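Local coordinates for protein subtilase cytotoxin subunit A (Escherichia coli, PDB 2IY9) that cleaves the host endoplasmic reticulum chaperone BiP at a single hinge site as the subtilisin-like serine protease subunit of the AB5 toxin SubAB5, at residues 194-198 against 241-246. Residues are numbered along the deposited sequence; the frame is centred on the assembly and turned at random.
Sequences QQRIW and RFGNNW
R241 on the carbonyl of Q195 and R196 on the indole of W246 join 194-198 to 241-246, an instructive case of surface loops held by guanidinium groups rather than by backbone pairing. Stretched nearly straight (chi2 -174°), the R241 side chain spans the gap and gives NH1 to the carbonyl O of Q195, a 2.8 Å hydrogen bond with an N-H...O angle of 154°. The oxygen lies slightly off the guanidinium plane, whereas two waters sit in that plane at its edge. One water, 3.0 Å from R241 NH1, also accepts the backbone N-H of I197 and so bridges the loops; the other takes a bond from R241 NH2. CD1 of I197 approaches R241 NH1 obliquely, at 3.4 Å, and D184 forms a salt bridge with R241 NH2.

Beyond R241 the chain swings away through G243, whose O accepts the N-H of W246 in a tight turn that brings the indole back toward 194-198. Over one face of that ring lies the guanidinium of R196, in an off-centre cation-pi stack: R196 CZ is 4.1 Å from the centroid of the six-membered ring, and the planes are 24° apart. R196 NH1 comes to 3.6 Å from W246 CH2, while R196 NE is hydrogen-bonded to the carbonyl O of I188, which would limit rotation of the group. H203 also stacks on W246.

In this subtilase fold the contact ties the loop between strand 176-180 and helix 207-211 to the one joining strands 215-221 and 249-252, with I197 about 9 Å, side chain to side chain, from S272, assigned to the charge relay system, at the start of helix 271-288.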
loop_
_atom_site.group_PDB
_atom_site.type_symbol
_atom_site.label_atom_id
_atom_site.label_comp_id
_atom_site.label_asym_id
_atom_site.label_seq_id
_atom_site.Cartn_x
_atom_site.Cartn_y
_atom_site.Cartn_z
ATOM N N GLN A 194 9.944 -5.243 19.207
ATOM C CA GLN A 194 9.641 -3.823 19.450
ATOM C C GLN A 194 9.985 -2.884 18.288
ATOM O O GLN A 194 9.447 -1.776 18.208
ATOM C CB GLN A 194 10.318 -3.330 20.739
ATOM C CG GLN A 194 9.786 -3.978 22.017
ATOM C CD GLN A 194 8.266 -3.989 22.092
ATOM O OE1 GLN A 194 7.623 -4.998 21.783
ATOM N NE2 GLN A 194 7.685 -2.861 22.501
ATOM N N GLN A 195 10.877 -3.324 17.404
ATOM C CA GLN A 195 11.339 -2.486 16.286
ATOM C C GLN A 195 10.608 -2.772 14.961
ATOM O O GLN A 195 10.700 -1.984 14.016
ATOM C CB GLN A 195 12.853 -2.638 16.091
ATOM C CG GLN A 195 13.711 -2.207 17.301
ATOM C CD GLN A 195 15.160 -2.676 17.192
ATOM O OE1 GLN A 195 15.440 -3.827 16.821
ATOM N NE2 GLN A 195 16.096 -1.782 17.528
ATOM N N ARG A 196 9.896 -3.893 14.900
ATOM C CA ARG A 196 9.193 -4.301 13.679
ATOM C C ARG A 196 7.912 -3.515 13.497
ATOM O O ARG A 196 7.209 -3.237 14.468
ATOM C CB ARG A 196 8.890 -5.801 13.690
ATOM C CG ARG A 196 10.105 -6.677 13.422
ATOM C CD ARG A 196 9.746 -8.128 13.554
ATOM N NE ARG A 196 10.914 -8.992 13.409
ATOM C CZ ARG A 196 11.122 -10.097 14.120
ATOM N NH1 ARG A 196 10.250 -10.475 15.053
ATOM N NH2 ARG A 196 12.208 -10.813 13.906
ATOM N N ILE A 197 7.615 -3.161 12.252
ATOM C CA ILE A 197 6.444 -2.330 11.953
ATOM C C ILE A 197 5.223 -3.186 11.630
ATOM O O ILE A 197 5.299 -4.117 10.820
ATOM C CB ILE A 197 6.740 -1.321 10.815
ATOM C CG1 ILE A 197 7.894 -0.408 11.231
ATOM C CG2 ILE A 197 5.513 -0.492 10.493
ATOM C CD1 ILE A 197 8.708 0.113 10.093
ATOM N N TRP A 198 4.114 -2.857 12.294
ATOM C CA TRP A 198 2.822 -3.519 12.120
ATOM C C TRP A 198 1.926 -2.654 11.218
ATOM O O TRP A 198 2.003 -1.436 11.294
ATOM C CB TRP A 198 2.159 -3.731 13.493
ATOM C CG TRP A 198 2.782 -4.881 14.245
ATOM C CD1 TRP A 198 3.929 -4.848 14.992
ATOM C CD2 TRP A 198 2.301 -6.233 14.305
ATOM N NE1 TRP A 198 4.189 -6.101 15.512
ATOM C CE2 TRP A 198 3.209 -6.966 15.104
ATOM C CE3 TRP A 198 1.189 -6.897 13.763
ATOM C CZ2 TRP A 198 3.041 -8.331 15.368
ATOM C CZ3 TRP A 198 1.016 -8.245 14.033
ATOM C CH2 TRP A 198 1.949 -8.957 14.815
ATOM N N ARG A 241 13.750 -1.865 4.444
ATOM C CA ARG A 241 13.863 -3.079 5.246
ATOM C C ARG A 241 13.636 -4.297 4.344
ATOM O O ARG A 241 13.079 -4.172 3.234
ATOM C CB ARG A 241 12.866 -3.058 6.399
ATOM C CG ARG A 241 13.310 -2.166 7.513
ATOM C CD ARG A 241 12.411 -2.253 8.727
ATOM N NE ARG A 241 12.993 -1.467 9.811
ATOM C CZ ARG A 241 12.443 -1.278 11.000
ATOM N NH1 ARG A 241 11.270 -1.826 11.303
ATOM N NH2 ARG A 241 13.081 -0.538 11.897
ATOM N N PHE A 242 14.089 -5.464 4.798
ATOM C CA PHE A 242 14.080 -6.656 3.957
ATOM C C PHE A 242 14.086 -7.941 4.782
ATOM O O PHE A 242 14.283 -7.923 6.002
ATOM C CB PHE A 242 15.279 -6.653 2.989
ATOM C CG PHE A 242 16.623 -6.824 3.668
ATOM C CD1 PHE A 242 17.176 -8.097 3.851
ATOM C CD2 PHE A 242 17.336 -5.721 4.108
ATOM C CE1 PHE A 242 18.422 -8.263 4.486
ATOM C CE2 PHE A 242 18.595 -5.870 4.725
ATOM C CZ PHE A 242 19.133 -7.140 4.921
ATOM N N GLY A 243 13.872 -9.057 4.095
ATOM C CA GLY A 243 14.001 -10.357 4.732
ATOM C C GLY A 243 13.007 -11.350 4.199
ATOM O O GLY A 243 11.793 -11.132 4.277
ATOM N N ASN A 244 13.531 -12.443 3.648
ATOM C CA ASN A 244 12.704 -13.547 3.205
ATOM C C ASN A 244 11.746 -13.972 4.320
ATOM O O ASN A 244 12.134 -14.034 5.490
ATOM C CB ASN A 244 13.582 -14.714 2.758
ATOM C CG ASN A 244 12.791 -15.799 2.074
ATOM O OD1 ASN A 244 12.109 -16.586 2.724
ATOM N ND2 ASN A 244 12.871 -15.844 0.756
ATOM N N ASN A 245 10.493 -14.224 3.942
ATOM C CA ASN A 245 9.402 -14.580 4.874
ATOM C C ASN A 245 8.810 -13.406 5.686
ATOM O O ASN A 245 7.869 -13.596 6.468
ATOM C CB ASN A 245 9.802 -15.740 5.801
ATOM C CG ASN A 245 8.632 -16.652 6.128
ATOM O OD1 ASN A 245 8.510 -17.146 7.255
ATOM N ND2 ASN A 245 7.764 -16.883 5.145
ATOM N N TRP A 246 9.363 -12.204 5.493
ATOM C CA TRP A 246 8.828 -10.987 6.112
ATOM C C TRP A 246 8.446 -9.908 5.083
ATOM O O TRP A 246 7.993 -8.827 5.459
ATOM C CB TRP A 246 9.822 -10.413 7.127
ATOM C CG TRP A 246 10.080 -11.325 8.276
ATOM C CD1 TRP A 246 10.976 -12.361 8.325
ATOM C CD2 TRP A 246 9.431 -11.291 9.551
ATOM N NE1 TRP A 246 10.929 -12.971 9.562
ATOM C CE2 TRP A 246 9.989 -12.333 10.333
ATOM C CE3 TRP A 246 8.427 -10.485 10.109
ATOM C CZ2 TRP A 246 9.569 -12.593 11.643
ATOM C CZ3 TRP A 246 8.020 -10.735 11.422
ATOM C CH2 TRP A 246 8.598 -11.780 12.173
HETATM O O HOH W 1 12.945 0.630 14.557
HETATM O O HOH W 2 9.561 -3.836 9.892
#